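Local coordinates for protein Non-sulfated chondroitin lyase E66 (Autographa californica nucleopolyhedrovirus, PDB 3VSN) that cleaves non-sulfated chondroitin as a lyase of the occlusion-derived virus envelope and is essential for oral infection of the insect host, at residues I226-V231 and V277-A282; D240-D245 and R250-L255; N257-F262 and G310-Y315. All blocks are in the same frame, centred on the assembly; numbering follows the deposited sequence.

Overall arrangement
All three contacts lie where the helical toroid of the N-terminal part runs into the sheets that follow. Contacts 1 and 2 are buried and both reach the four-stranded sheet 230-250; they are joined directly, since Tyr252 OH and Ser241 OG of contact 2 bond to carbonyls of helix 276-284, which contact 1 packs. Contact 3 is only partly buried and shares helix 253-258 with contact 2; Phe262 also touches Phe228 and Leu279 of contact 1. The chemistry changes accordingly: apolar packing without cross-bonds in contact 1, a beta bridge with a water and the proton donor Tyr254 in contact 2, and an offset aromatic stack in contact 3.

Contact 1 of 3, residues I226-V231 and V277-A282; sequences IAFPYV and VGLTRA
One methyl of Leu279, CD2, lies over a face of the Phe228 ring, 4.0 Å above its plane and offset toward the rim; the two side chains cross at about a right angle. The other methyl, CD1, packs past the rim, 3.8 Å from Phe228 CD2. A branched leucine suits this place because it can use the face and the rim of the ring at once. Its CG lies anti to the carbonyl carbon (chi1 -68°), and from there the methyls reach the phenylalanine although the side chain does not set out toward it. The second touch is made by Tyr230, whose OH comes within 3.4 Å of Gly278 CA, and its ring approaches the same atom obliquely. With no side chain at Gly278, the tyrosine end can lie close against the helix backbone. In the fold, this is where the turn after helix 217-225 leads into edge strand 230-231 and packs on helix 276-284. Phe228, the first residue to leave the helix, has positive phi (48°), which ends the helical path and turns the chain. Asn275 ties the two segments further: its ND2 bonds to Phe228 O and its OD1 accepts from Gly278 N, and it also shares a backbone bond with Ala227. Beyond these, Leu255 packs on both Phe228 and Leu279, Phe262 touches Leu279, and Phe228 also rests on Tyr254, the catalytic proton donor.

Contact 2 of 3, residues D240-D245 and R250-L255; sequences DSIYID and RAYGYL
Tyr243 and Tyr254 both carry CG anti to the backbone N (chi1 -163° and -174°), which brings their rings together with planes 17° apart but slid so far that they barely overlap. Tyr243 OH sits 3.2 Å from Tyr254 CD2. Leu255 CG lies over a face of the Tyr243 ring, 4.3 Å from its centroid, a CH-pi contact for which leucine supplies an apolar C-H. Tyr243 CB also stands over the centre of the Tyr252 ring. One straight hydrogen bond, Ala251 N to Tyr243 O at 3.1 Å, flanks the antiparallel non-hydrogen-bonded pair Ile244 and Arg250, whose side chains run side by side. The carboxylate of Asp245 suits its place as an acceptor: water 1 donates to its OD2 (2.7 Å) and to Ala251 O and accepts from Tyr254 N, tying the strand to the helix of Tyr254, the active-site proton donor. His246, the proton acceptor, follows Asp245 directly. Arg250 NE bonds to Ser325 O and Tyr252 OH to Ala282 O. Ser241 and Leu255 pack on helix 276-284, Asp240 and Ile242 on strand 318-322, while Tyr254, on helix 253-258, touches Ala189 and Met193 of helix 189-205.

Contact 3 of 3, residues N257-F262 and G310-Y315; sequences NSYFTF and GNFITY
An offset stack of Tyr259 on Phe312 makes this contact, with centroids 4.0 Å apart and planes only 9° from parallel. The stack joins the chain just after helix 253-258, in the helical toroid, to the irregular loop that leads from helix 276-284 to strand 318-322. The two side chains slide past each other in opposite directions, so each ring covers the root of the other: Tyr259 CB lies 3.8 Å from the centroid of the Phe312 ring, and Phe312 CB lies 4.0 Å from the centroid of the Tyr259 ring. Both are CH-pi contacts over a face, and Tyr259 CB and Phe312 CZ come within 3.5 Å. The torsions make this mutual overlap possible. Tyr259 has CG anti to its backbone N (chi1 -167°) and Phe312 has CG anti to its carbonyl carbon (chi1 -74°); with both side chains directed at the other segment, the rings lie face to face. Flat aromatic residues suit the place because each offers a broad face to the other, and the tyrosine adds a polar end at the margin of the stack. Gln48 of helix 29-48 touches both side chains. Ile313 crosses the tyrosine at about a right angle and brings its CG2 within 3.6 Å of Tyr259 OH, while its side chain also touches Ile283 and Glu284. Within 257-262, Ser258 O accepts from both Thr261 N and Thr261 OG1, the latter in the carbonyl plane, across the turn that contains Tyr259. At the edge of the tyrosine ring, in its plane, water 2 lies 2.8 Å from Tyr259 OH and donates to Phe312 O.

Contact 1 of 3, residues I226-V231 and V277-A282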
ATOM      1  N   ILE A 226     -10.563  16.402   5.698  1.00 21.32           N
ATOM      2  CA  ILE A 226     -10.943  15.359   4.730  1.00 20.61           C
ATOM      3  C   ILE A 226     -10.938  15.806   3.261  1.00 20.13           C
ATOM      4  O   ILE A 226     -11.278  15.015   2.372  1.00 19.73           O
ATOM      5  CB  ILE A 226     -12.326  14.727   5.051  1.00 20.78           C
ATOM      6  CG1 ILE A 226     -13.447  15.771   4.937  1.00 20.77           C
ATOM      7  CG2 ILE A 226     -12.305  14.045   6.415  1.00 21.06           C
ATOM      8  CD1 ILE A 226     -14.849  15.199   4.945  1.00 20.55           C
ATOM      9  N   ALA A 227     -10.571  17.059   3.003  1.00 19.54           N
ATOM     10  CA  ALA A 227     -10.599  17.584   1.635  1.00 19.53           C
ATOM     11  C   ALA A 227      -9.632  16.820   0.726  1.00 19.28           C
ATOM     12  O   ALA A 227      -9.963  16.509  -0.417  1.00 19.36           O
ATOM     13  CB  ALA A 227     -10.297  19.074   1.620  1.00 19.20           C
ATOM     14  N   PHE A 228      -8.461  16.494   1.270  1.00 19.24           N
ATOM     15  CA  PHE A 228      -7.370  15.840   0.535  1.00 19.30           C
ATOM     16  C   PHE A 228      -7.060  16.507  -0.809  1.00 19.37           C
ATOM     17  O   PHE A 228      -7.110  15.855  -1.856  1.00 19.53           O
ATOM     18  CB  PHE A 228      -7.619  14.330   0.392  1.00 19.05           C
ATOM     19  CG  PHE A 228      -7.511  13.582   1.691  1.00 19.05           C
ATOM     20  CD1 PHE A 228      -6.270  13.367   2.283  1.00 18.70           C
ATOM     21  CD2 PHE A 228      -8.649  13.108   2.336  1.00 18.88           C
ATOM     22  CE1 PHE A 228      -6.164  12.689   3.488  1.00 19.07           C
ATOM     23  CE2 PHE A 228      -8.549  12.429   3.540  1.00 18.97           C
ATOM     24  CZ  PHE A 228      -7.305  12.218   4.117  1.00 18.96           C
ATOM     25  N   PRO A 229      -6.734  17.815  -0.782  1.00 19.54           N
ATOM     26  CA  PRO A 229      -6.316  18.459  -2.026  1.00 19.51           C
ATOM     27  C   PRO A 229      -4.963  17.892  -2.446  1.00 19.39           C
ATOM     28  O   PRO A 229      -4.223  17.389  -1.598  1.00 19.26           O
ATOM     29  CB  PRO A 229      -6.162  19.927  -1.620  1.00 19.71           C
ATOM     30  CG  PRO A 229      -5.807  19.876  -0.168  1.00 19.83           C
ATOM     31  CD  PRO A 229      -6.592  18.716   0.381  1.00 19.50           C
ATOM     32  N   TYR A 230      -4.649  17.944  -3.735  1.00 19.20           N
ATOM     33  CA  TYR A 230      -3.307  17.582  -4.181  1.00 19.53           C
ATOM     34  C   TYR A 230      -2.301  18.567  -3.590  1.00 19.78           C
ATOM     35  O   TYR A 230      -2.549  19.775  -3.562  1.00 19.14           O
ATOM     36  CB  TYR A 230      -3.205  17.583  -5.707  1.00 19.11           C
ATOM     37  CG  TYR A 230      -4.111  16.596  -6.404  1.00 19.19           C
ATOM     38  CD1 TYR A 230      -3.849  15.223  -6.362  1.00 19.32           C
ATOM     39  CD2 TYR A 230      -5.221  17.034  -7.124  1.00 19.30           C
ATOM     40  CE1 TYR A 230      -4.675  14.318  -7.011  1.00 19.42           C
ATOM     41  CE2 TYR A 230      -6.054  16.137  -7.775  1.00 19.41           C
ATOM     42  CZ  TYR A 230      -5.776  14.783  -7.716  1.00 19.57           C
ATOM     43  OH  TYR A 230      -6.600  13.892  -8.360  1.00 19.96           O
ATOM     44  N   VAL A 231      -1.185  18.042  -3.090  1.00 20.34           N
ATOM     45  CA  VAL A 231      -0.090  18.877  -2.594  1.00 21.32           C
ATOM     46  C   VAL A 231       1.163  18.590  -3.420  1.00 22.37           C
ATOM     47  O   VAL A 231       1.260  17.534  -4.047  1.00 22.19           O
ATOM     48  CB  VAL A 231       0.176  18.672  -1.077  1.00 21.19           C
ATOM     49  CG1 VAL A 231      -1.062  19.023  -0.257  1.00 21.13           C
ATOM     50  CG2 VAL A 231       0.636  17.252  -0.767  1.00 20.98           C
ATOM     51  N   VAL A 277     -11.735  11.419  -6.530  1.00 19.54           N
ATOM     52  CA  VAL A 277     -10.929  10.991  -7.676  1.00 19.48           C
ATOM     53  C   VAL A 277      -9.471  10.773  -7.250  1.00 18.72           C
ATOM     54  O   VAL A 277      -8.888   9.722  -7.537  1.00 18.72           O
ATOM     55  CB  VAL A 277     -11.026  11.983  -8.859  1.00 20.17           C
ATOM     56  CG1 VAL A 277     -10.042  11.609  -9.962  1.00 20.44           C
ATOM     57  CG2 VAL A 277     -12.446  12.012  -9.410  1.00 20.77           C
ATOM     58  N   GLY A 278      -8.907  11.755  -6.551  1.00 17.81           N
ATOM     59  CA  GLY A 278      -7.550  11.667  -6.021  1.00 17.17           C
ATOM     60  C   GLY A 278      -7.322  10.453  -5.133  1.00 16.89           C
ATOM     61  O   GLY A 278      -6.321   9.746  -5.277  1.00 16.48           O
ATOM     62  N   LEU A 279      -8.261  10.202  -4.225  1.00 16.62           N
ATOM     63  CA  LEU A 279      -8.149   9.087  -3.286  1.00 16.66           C
ATOM     64  C   LEU A 279      -8.316   7.728  -3.954  1.00 16.48           C
ATOM     65  O   LEU A 279      -7.561   6.800  -3.661  1.00 16.39           O
ATOM     66  CB  LEU A 279      -9.141   9.246  -2.124  1.00 16.95           C
ATOM     67  CG  LEU A 279      -8.847  10.403  -1.158  1.00 17.20           C
ATOM     68  CD1 LEU A 279      -9.945  10.527  -0.117  1.00 17.30           C
ATOM     69  CD2 LEU A 279      -7.495  10.234  -0.478  1.00 17.29           C
ATOM     70  N   THR A 280      -9.292   7.616  -4.854  1.00 16.27           N
ATOM     71  CA  THR A 280      -9.515   6.378  -5.606  1.00 16.29           C
ATOM     72  C   THR A 280      -8.274   6.013  -6.419  1.00 15.83           C
ATOM     73  O   THR A 280      -7.830   4.868  -6.394  1.00 15.44           O
ATOM     74  CB  THR A 280     -10.758   6.476  -6.514  1.00 16.61           C
ATOM     75  OG1 THR A 280     -11.908   6.734  -5.702  1.00 17.18           O
ATOM     76  CG2 THR A 280     -10.988   5.174  -7.285  1.00 16.96           C
ATOM     77  N   ARG A 281      -7.715   6.998  -7.117  1.00 15.43           N
ATOM     78  CA  ARG A 281      -6.467   6.817  -7.858  1.00 15.42           C
ATOM     79  C   ARG A 281      -5.297   6.425  -6.946  1.00 14.76           C
ATOM     80  O   ARG A 281      -4.475   5.591  -7.321  1.00 14.24           O
ATOM     81  CB  ARG A 281      -6.130   8.074  -8.669  1.00 15.80           C
ATOM     82  CG  ARG A 281      -7.035   8.304  -9.883  1.00 16.63           C
ATOM     83  CD  ARG A 281      -6.736   7.353 -11.040  1.00 17.00           C
ATOM     84  NE  ARG A 281      -5.325   7.423 -11.411  1.00 17.29           N
ATOM     85  CZ  ARG A 281      -4.432   6.458 -11.207  1.00 17.40           C
ATOM     86  NH1 ARG A 281      -3.168   6.654 -11.566  1.00 17.48           N
ATOM     87  NH2 ARG A 281      -4.789   5.301 -10.655  1.00 17.30           N
ATOM     88  N   ALA A 282      -5.234   7.021  -5.757  1.00 14.32           N
ATOM     89  CA  ALA A 282      -4.207   6.674  -4.767  1.00 14.28           C
ATOM     90  C   ALA A 282      -4.273   5.204  -4.356  1.00 14.12           C
ATOM     91  O   ALA A 282      -3.239   4.556  -4.178  1.00 14.03           O
ATOM     92  CB  ALA A 282      -4.320   7.568  -3.542  1.00 14.25           C
TER

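Contact 2 of 3, residues D240-D245 and R250-L255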
ATOM      1  N   ASP A 240       0.483  13.120  -8.059  1.00 15.66           N
ATOM      2  CA  ASP A 240       0.309  11.883  -8.819  1.00 15.79           C
ATOM      3  C   ASP A 240      -0.384  10.784  -8.006  1.00 15.93           C
ATOM      4  O   ASP A 240      -0.253   9.597  -8.312  1.00 16.24           O
ATOM      5  CB  ASP A 240       1.648  11.390  -9.398  1.00 15.20           C
ATOM      6  CG  ASP A 240       2.721  11.169  -8.332  1.00 15.03           C
ATOM      7  OD1 ASP A 240       2.464  11.384  -7.124  1.00 14.73           O
ATOM      8  OD2 ASP A 240       3.842  10.771  -8.714  1.00 14.35           O
ATOM      9  N   SER A 241      -1.120  11.194  -6.976  1.00 16.09           N
ATOM     10  CA  SER A 241      -1.919  10.283  -6.149  1.00 16.29           C
ATOM     11  C   SER A 241      -1.121   9.157  -5.484  1.00 15.77           C
ATOM     12  O   SER A 241      -1.414   7.973  -5.661  1.00 15.72           O
ATOM     13  CB  SER A 241      -3.114   9.727  -6.932  1.00 16.64           C
ATOM     14  OG  SER A 241      -4.104  10.724  -7.082  1.00 17.88           O
ATOM     15  N   ILE A 242      -0.100   9.553  -4.734  1.00 15.37           N
ATOM     16  CA  ILE A 242       0.536   8.684  -3.752  1.00 15.27           C
ATOM     17  C   ILE A 242       0.469   9.442  -2.430  1.00 15.46           C
ATOM     18  O   ILE A 242       0.741  10.649  -2.395  1.00 15.44           O
ATOM     19  CB  ILE A 242       2.000   8.348  -4.127  1.00 14.93           C
ATOM     20  CG1 ILE A 242       2.058   7.468  -5.387  1.00 14.74           C
ATOM     21  CG2 ILE A 242       2.744   7.688  -2.964  1.00 14.95           C
ATOM     22  CD1 ILE A 242       1.394   6.108  -5.272  1.00 14.57           C
ATOM     23  N   TYR A 243       0.086   8.753  -1.356  1.00 15.48           N
ATOM     24  CA  TYR A 243      -0.024   9.419  -0.064  1.00 15.75           C
ATOM     25  C   TYR A 243       1.307   9.506   0.675  1.00 15.73           C
ATOM     26  O   TYR A 243       1.969   8.494   0.911  1.00 15.39           O
ATOM     27  CB  TYR A 243      -1.108   8.817   0.846  1.00 15.87           C
ATOM     28  CG  TYR A 243      -1.439   9.799   1.938  1.00 16.15           C
ATOM     29  CD1 TYR A 243      -0.789   9.752   3.175  1.00 16.37           C
ATOM     30  CD2 TYR A 243      -2.339  10.839   1.705  1.00 16.27           C
ATOM     31  CE1 TYR A 243      -1.059  10.692   4.158  1.00 16.67           C
ATOM     32  CE2 TYR A 243      -2.617  11.778   2.682  1.00 16.51           C
ATOM     33  CZ  TYR A 243      -1.977  11.704   3.902  1.00 16.71           C
ATOM     34  OH  TYR A 243      -2.251  12.647   4.866  1.00 17.23           O
ATOM     35  N   ILE A 244       1.676  10.730   1.041  1.00 15.90           N
ATOM     36  CA  ILE A 244       2.924  10.999   1.744  1.00 16.37           C
ATOM     37  C   ILE A 244       2.628  11.428   3.182  1.00 17.11           C
ATOM     38  O   ILE A 244       1.802  12.313   3.417  1.00 17.30           O
ATOM     39  CB  ILE A 244       3.764  12.073   1.001  1.00 16.24           C
ATOM     40  CG1 ILE A 244       4.080  11.623  -0.441  1.00 16.13           C
ATOM     41  CG2 ILE A 244       5.034  12.432   1.771  1.00 16.09           C
ATOM     42  CD1 ILE A 244       4.843  10.316  -0.573  1.00 15.91           C
ATOM     43  N   ASP A 245       3.292  10.776   4.135  1.00 17.85           N
ATOM     44  CA  ASP A 245       3.165  11.106   5.552  1.00 18.60           C
ATOM     45  C   ASP A 245       4.563  11.274   6.151  1.00 18.92           C
ATOM     46  O   ASP A 245       5.556  10.913   5.513  1.00 18.42           O
ATOM     47  CB  ASP A 245       2.395  10.001   6.278  1.00 19.28           C
ATOM     48  CG  ASP A 245       1.627  10.506   7.495  1.00 19.79           C
ATOM     49  OD1 ASP A 245       1.804  11.671   7.908  1.00 19.99           O
ATOM     50  OD2 ASP A 245       0.833   9.718   8.044  1.00 20.52           O
ATOM     51  N   ARG A 250       6.459   7.600   1.789  1.00 14.10           N
ATOM     52  CA  ARG A 250       5.306   6.930   1.172  1.00 14.31           C
ATOM     53  C   ARG A 250       4.663   6.042   2.239  1.00 14.60           C
ATOM     54  O   ARG A 250       5.273   5.069   2.682  1.00 14.40           O
ATOM     55  CB  ARG A 250       5.728   6.086  -0.041  1.00 14.09           C
ATOM     56  CG  ARG A 250       6.389   6.862  -1.176  1.00 13.66           C
ATOM     57  CD  ARG A 250       6.886   5.924  -2.276  1.00 13.53           C
ATOM     58  NE  ARG A 250       7.812   6.603  -3.182  1.00 13.40           N
ATOM     59  CZ  ARG A 250       9.116   6.759  -2.956  1.00 13.37           C
ATOM     60  NH1 ARG A 250       9.673   6.268  -1.856  1.00 13.49           N
ATOM     61  NH2 ARG A 250       9.873   7.404  -3.838  1.00 13.45           N
ATOM     62  N   ALA A 251       3.444   6.383   2.660  1.00 15.24           N
ATOM     63  CA  ALA A 251       2.821   5.737   3.824  1.00 15.68           C
ATOM     64  C   ALA A 251       1.296   5.813   3.791  1.00 16.07           C
ATOM     65  O   ALA A 251       0.715   6.882   3.999  1.00 16.76           O
ATOM     66  CB  ALA A 251       3.344   6.359   5.109  1.00 16.45           C
ATOM     67  N   TYR A 252       0.657   4.674   3.556  1.00 15.69           N
ATOM     68  CA  TYR A 252      -0.790   4.632   3.382  1.00 15.96           C
ATOM     69  C   TYR A 252      -1.585   4.434   4.673  1.00 16.45           C
ATOM     70  O   TYR A 252      -2.819   4.471   4.651  1.00 16.71           O
ATOM     71  CB  TYR A 252      -1.161   3.577   2.337  1.00 15.46           C
ATOM     72  CG  TYR A 252      -1.141   4.132   0.931  1.00 15.26           C
ATOM     73  CD1 TYR A 252       0.065   4.477   0.307  1.00 15.21           C
ATOM     74  CD2 TYR A 252      -2.327   4.335   0.229  1.00 14.95           C
ATOM     75  CE1 TYR A 252       0.082   4.997  -0.981  1.00 14.99           C
ATOM     76  CE2 TYR A 252      -2.319   4.853  -1.054  1.00 14.77           C
ATOM     77  CZ  TYR A 252      -1.117   5.179  -1.656  1.00 14.75           C
ATOM     78  OH  TYR A 252      -1.119   5.685  -2.935  1.00 14.47           O
ATOM     79  N   GLY A 253      -0.876   4.252   5.788  1.00 16.62           N
ATOM     80  CA  GLY A 253      -1.504   4.024   7.094  1.00 17.43           C
ATOM     81  C   GLY A 253      -2.575   5.038   7.471  1.00 17.82           C
ATOM     82  O   GLY A 253      -3.638   4.663   7.967  1.00 17.92           O
ATOM     83  N   TYR A 254      -2.294   6.318   7.233  1.00 18.00           N
ATOM     84  CA  TYR A 254      -3.245   7.399   7.515  1.00 18.20           C
ATOM     85  C   TYR A 254      -4.556   7.234   6.746  1.00 18.23           C
ATOM     86  O   TYR A 254      -5.642   7.410   7.309  1.00 18.35           O
ATOM     87  CB  TYR A 254      -2.615   8.759   7.197  1.00 18.46           C
ATOM     88  CG  TYR A 254      -3.449   9.968   7.582  1.00 18.64           C
ATOM     89  CD1 TYR A 254      -3.596  10.347   8.918  1.00 18.85           C
ATOM     90  CD2 TYR A 254      -4.069  10.748   6.608  1.00 18.87           C
ATOM     91  CE1 TYR A 254      -4.350  11.458   9.269  1.00 19.17           C
ATOM     92  CE2 TYR A 254      -4.820  11.867   6.951  1.00 19.01           C
ATOM     93  CZ  TYR A 254      -4.955  12.218   8.281  1.00 19.20           C
ATOM     94  OH  TYR A 254      -5.704  13.329   8.624  1.00 19.55           O
ATOM     95  N   LEU A 255      -4.449   6.901   5.462  1.00 17.96           N
ATOM     96  CA  LEU A 255      -5.623   6.666   4.628  1.00 17.96           C
ATOM     97  C   LEU A 255      -6.348   5.381   5.004  1.00 17.91           C
ATOM     98  O   LEU A 255      -7.574   5.373   5.097  1.00 18.06           O
ATOM     99  CB  LEU A 255      -5.255   6.638   3.138  1.00 17.82           C
ATOM    100  CG  LEU A 255      -4.865   7.944   2.443  1.00 17.99           C
ATOM    101  CD1 LEU A 255      -4.710   7.698   0.949  1.00 17.81           C
ATOM    102  CD2 LEU A 255      -5.885   9.045   2.694  1.00 17.97           C
TER
HETATM  103  O   HOH W   1       0.373   7.391   6.710  1.00 20.41           O

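Contact 3 of 3, residues N257-F262 and G310-Y315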
ATOM      1  N   ASN A 257      -6.489   3.719   7.852  1.00 19.22           N
ATOM      2  CA  ASN A 257      -7.134   3.757   9.169  1.00 19.97           C
ATOM      3  C   ASN A 257      -8.470   4.489   9.221  1.00 19.38           C
ATOM      4  O   ASN A 257      -9.345   4.127  10.009  1.00 19.43           O
ATOM      5  CB  ASN A 257      -6.191   4.368  10.210  1.00 21.46           C
ATOM      6  CG  ASN A 257      -5.362   3.328  10.922  1.00 23.39           C
ATOM      7  OD1 ASN A 257      -5.887   2.502  11.672  1.00 24.60           O
ATOM      8  ND2 ASN A 257      -4.054   3.360  10.693  1.00 24.51           N
ATOM      9  N   SER A 258      -8.621   5.509   8.383  1.00 18.91           N
ATOM     10  CA  SER A 258      -9.830   6.324   8.437  0.50 18.47           C
ATOM     11  C   SER A 258     -10.669   6.266   7.161  1.00 18.15           C
ATOM     12  O   SER A 258     -11.718   6.909   7.076  1.00 17.88           O
ATOM     13  CB  SER A 258      -9.495   7.767   8.828  0.50 18.60           C
ATOM     14  OG  SER A 258      -9.096   7.834  10.191  0.50 18.40           O
ATOM     15  N   TYR A 259     -10.236   5.456   6.193  1.00 17.50           N
ATOM     16  CA  TYR A 259     -10.950   5.347   4.913  1.00 17.19           C
ATOM     17  C   TYR A 259     -12.454   5.088   5.042  1.00 16.70           C
ATOM     18  O   TYR A 259     -13.243   5.681   4.302  1.00 16.48           O
ATOM     19  CB  TYR A 259     -10.321   4.296   3.991  1.00 17.06           C
ATOM     20  CG  TYR A 259     -10.821   4.378   2.564  1.00 17.50           C
ATOM     21  CD1 TYR A 259     -11.977   3.699   2.165  1.00 17.63           C
ATOM     22  CD2 TYR A 259     -10.143   5.137   1.610  1.00 17.61           C
ATOM     23  CE1 TYR A 259     -12.442   3.780   0.861  1.00 18.09           C
ATOM     24  CE2 TYR A 259     -10.599   5.220   0.302  1.00 18.26           C
ATOM     25  CZ  TYR A 259     -11.747   4.540  -0.065  1.00 18.22           C
ATOM     26  OH  TYR A 259     -12.203   4.620  -1.359  1.00 19.14           O
ATOM     27  N   PHE A 260     -12.849   4.207   5.960  1.00 16.18           N
ATOM     28  CA  PHE A 260     -14.259   3.834   6.091  1.00 16.26           C
ATOM     29  C   PHE A 260     -15.166   5.028   6.428  1.00 16.21           C
ATOM     30  O   PHE A 260     -16.354   5.008   6.114  1.00 15.82           O
ATOM     31  CB  PHE A 260     -14.451   2.689   7.099  1.00 16.25           C
ATOM     32  CG  PHE A 260     -14.531   3.141   8.529  1.00 16.48           C
ATOM     33  CD1 PHE A 260     -13.377   3.435   9.244  1.00 16.63           C
ATOM     34  CD2 PHE A 260     -15.764   3.270   9.165  1.00 16.73           C
ATOM     35  CE1 PHE A 260     -13.449   3.856  10.565  1.00 16.72           C
ATOM     36  CE2 PHE A 260     -15.842   3.693  10.486  1.00 16.84           C
ATOM     37  CZ  PHE A 260     -14.681   3.986  11.185  1.00 16.73           C
ATOM     38  N   THR A 261     -14.602   6.061   7.056  1.00 16.23           N
ATOM     39  CA  THR A 261     -15.377   7.255   7.413  1.00 16.26           C
ATOM     40  C   THR A 261     -15.781   8.090   6.195  1.00 16.59           C
ATOM     41  O   THR A 261     -16.759   8.837   6.256  1.00 16.34           O
ATOM     42  CB  THR A 261     -14.633   8.184   8.402  1.00 16.15           C
ATOM     43  OG1 THR A 261     -13.535   8.825   7.739  1.00 15.95           O
ATOM     44  CG2 THR A 261     -14.132   7.418   9.626  1.00 15.79           C
ATOM     45  N   PHE A 262     -15.033   7.965   5.097  1.00 16.50           N
ATOM     46  CA  PHE A 262     -15.228   8.847   3.943  1.00 16.81           C
ATOM     47  C   PHE A 262     -16.635   8.758   3.363  1.00 16.83           C
ATOM     48  O   PHE A 262     -17.229   9.783   3.026  1.00 16.76           O
ATOM     49  CB  PHE A 262     -14.179   8.607   2.845  1.00 17.19           C
ATOM     50  CG  PHE A 262     -12.752   8.830   3.289  1.00 17.43           C
ATOM     51  CD1 PHE A 262     -12.448   9.635   4.385  1.00 17.54           C
ATOM     52  CD2 PHE A 262     -11.705   8.252   2.577  1.00 17.77           C
ATOM     53  CE1 PHE A 262     -11.133   9.831   4.780  1.00 17.82           C
ATOM     54  CE2 PHE A 262     -10.388   8.452   2.964  1.00 17.81           C
ATOM     55  CZ  PHE A 262     -10.101   9.240   4.065  1.00 17.80           C
ATOM     56  N   GLY A 310      -8.474  -4.046   0.039  1.00 14.61           N
ATOM     57  CA  GLY A 310      -9.155  -4.726  -1.062  1.00 14.71           C
ATOM     58  C   GLY A 310     -10.632  -4.370  -1.165  1.00 14.78           C
ATOM     59  O   GLY A 310     -11.247  -4.549  -2.219  1.00 14.60           O
ATOM     60  N   ASN A 311     -11.192  -3.859  -0.067  1.00 14.76           N
ATOM     61  CA  ASN A 311     -12.608  -3.493   0.008  1.00 14.89           C
ATOM     62  C   ASN A 311     -12.869  -1.998  -0.178  1.00 14.85           C
ATOM     63  O   ASN A 311     -14.020  -1.555  -0.120  1.00 15.12           O
ATOM     64  CB  ASN A 311     -13.204  -3.961   1.347  1.00 15.01           C
ATOM     65  CG  ASN A 311     -13.017  -5.446   1.582  1.00 15.23           C
ATOM     66  OD1 ASN A 311     -13.163  -6.248   0.665  1.00 15.62           O
ATOM     67  ND2 ASN A 311     -12.693  -5.820   2.817  1.00 15.22           N
ATOM     68  N   PHE A 312     -11.811  -1.223  -0.400  1.00 14.73           N
ATOM     69  CA  PHE A 312     -11.948   0.233  -0.507  1.00 14.81           C
ATOM     70  C   PHE A 312     -12.624   0.667  -1.805  1.00 15.10           C
ATOM     71  O   PHE A 312     -13.454   1.585  -1.806  1.00 14.85           O
ATOM     72  CB  PHE A 312     -10.588   0.932  -0.389  1.00 14.69           C
ATOM     73  CG  PHE A 312     -10.022   0.971   1.010  1.00 14.48           C
ATOM     74  CD1 PHE A 312     -10.710   0.433   2.100  1.00 14.52           C
ATOM     75  CD2 PHE A 312      -8.802   1.591   1.239  1.00 14.52           C
ATOM     76  CE1 PHE A 312     -10.171   0.494   3.380  1.00 14.27           C
ATOM     77  CE2 PHE A 312      -8.261   1.660   2.513  1.00 14.56           C
ATOM     78  CZ  PHE A 312      -8.944   1.104   3.586  1.00 14.43           C
ATOM     79  N   ILE A 313     -12.242   0.015  -2.902  1.00 15.12           N
ATOM     80  CA  ILE A 313     -12.700   0.361  -4.244  1.00 15.66           C
ATOM     81  C   ILE A 313     -12.889  -0.903  -5.083  1.00 15.66           C
ATOM     82  O   ILE A 313     -12.483  -1.993  -4.674  1.00 15.51           O
ATOM     83  CB  ILE A 313     -11.703   1.300  -4.971  1.00 15.46           C
ATOM     84  CG1 ILE A 313     -10.339   0.618  -5.148  1.00 15.50           C
ATOM     85  CG2 ILE A 313     -11.559   2.623  -4.229  1.00 15.53           C
ATOM     86  CD1 ILE A 313      -9.422   1.327  -6.121  1.00 15.40           C
ATOM     87  N   THR A 314     -13.528  -0.752  -6.241  1.00 15.41           N
ATOM     88  CA  THR A 314     -13.501  -1.774  -7.279  1.00 15.30           C
ATOM     89  C   THR A 314     -12.291  -1.471  -8.154  1.00 14.92           C
ATOM     90  O   THR A 314     -12.198  -0.388  -8.740  1.00 14.96           O
ATOM     91  CB  THR A 314     -14.788  -1.782  -8.127  1.00 15.60           C
ATOM     92  OG1 THR A 314     -15.905  -2.109  -7.294  1.00 16.02           O
ATOM     93  CG2 THR A 314     -14.692  -2.814  -9.258  1.00 15.53           C
ATOM     94  N   TYR A 315     -11.366  -2.425  -8.226  1.00 14.28           N
ATOM     95  CA  TYR A 315     -10.092  -2.226  -8.912  1.00 14.01           C
ATOM     96  C   TYR A 315     -10.187  -2.576 -10.397  1.00 13.87           C
ATOM     97  O   TYR A 315     -10.687  -3.649 -10.740  1.00 14.11           O
ATOM     98  CB  TYR A 315      -9.016  -3.112  -8.281  1.00 13.66           C
ATOM     99  CG  TYR A 315      -8.567  -2.719  -6.891  1.00 13.54           C
ATOM    100  CD1 TYR A 315      -9.287  -3.115  -5.759  1.00 13.36           C
ATOM    101  CD2 TYR A 315      -7.397  -1.983  -6.705  1.00 13.33           C
ATOM    102  CE1 TYR A 315      -8.861  -2.772  -4.484  1.00 13.12           C
ATOM    103  CE2 TYR A 315      -6.966  -1.632  -5.435  1.00 13.14           C
ATOM    104  CZ  TYR A 315      -7.698  -2.028  -4.329  1.00 13.19           C
ATOM    105  OH  TYR A 315      -7.259  -1.689  -3.069  1.00 12.98           O
TER
HETATM  106  O   HOH W   2     -14.734   3.975  -2.269  1.00 22.44           O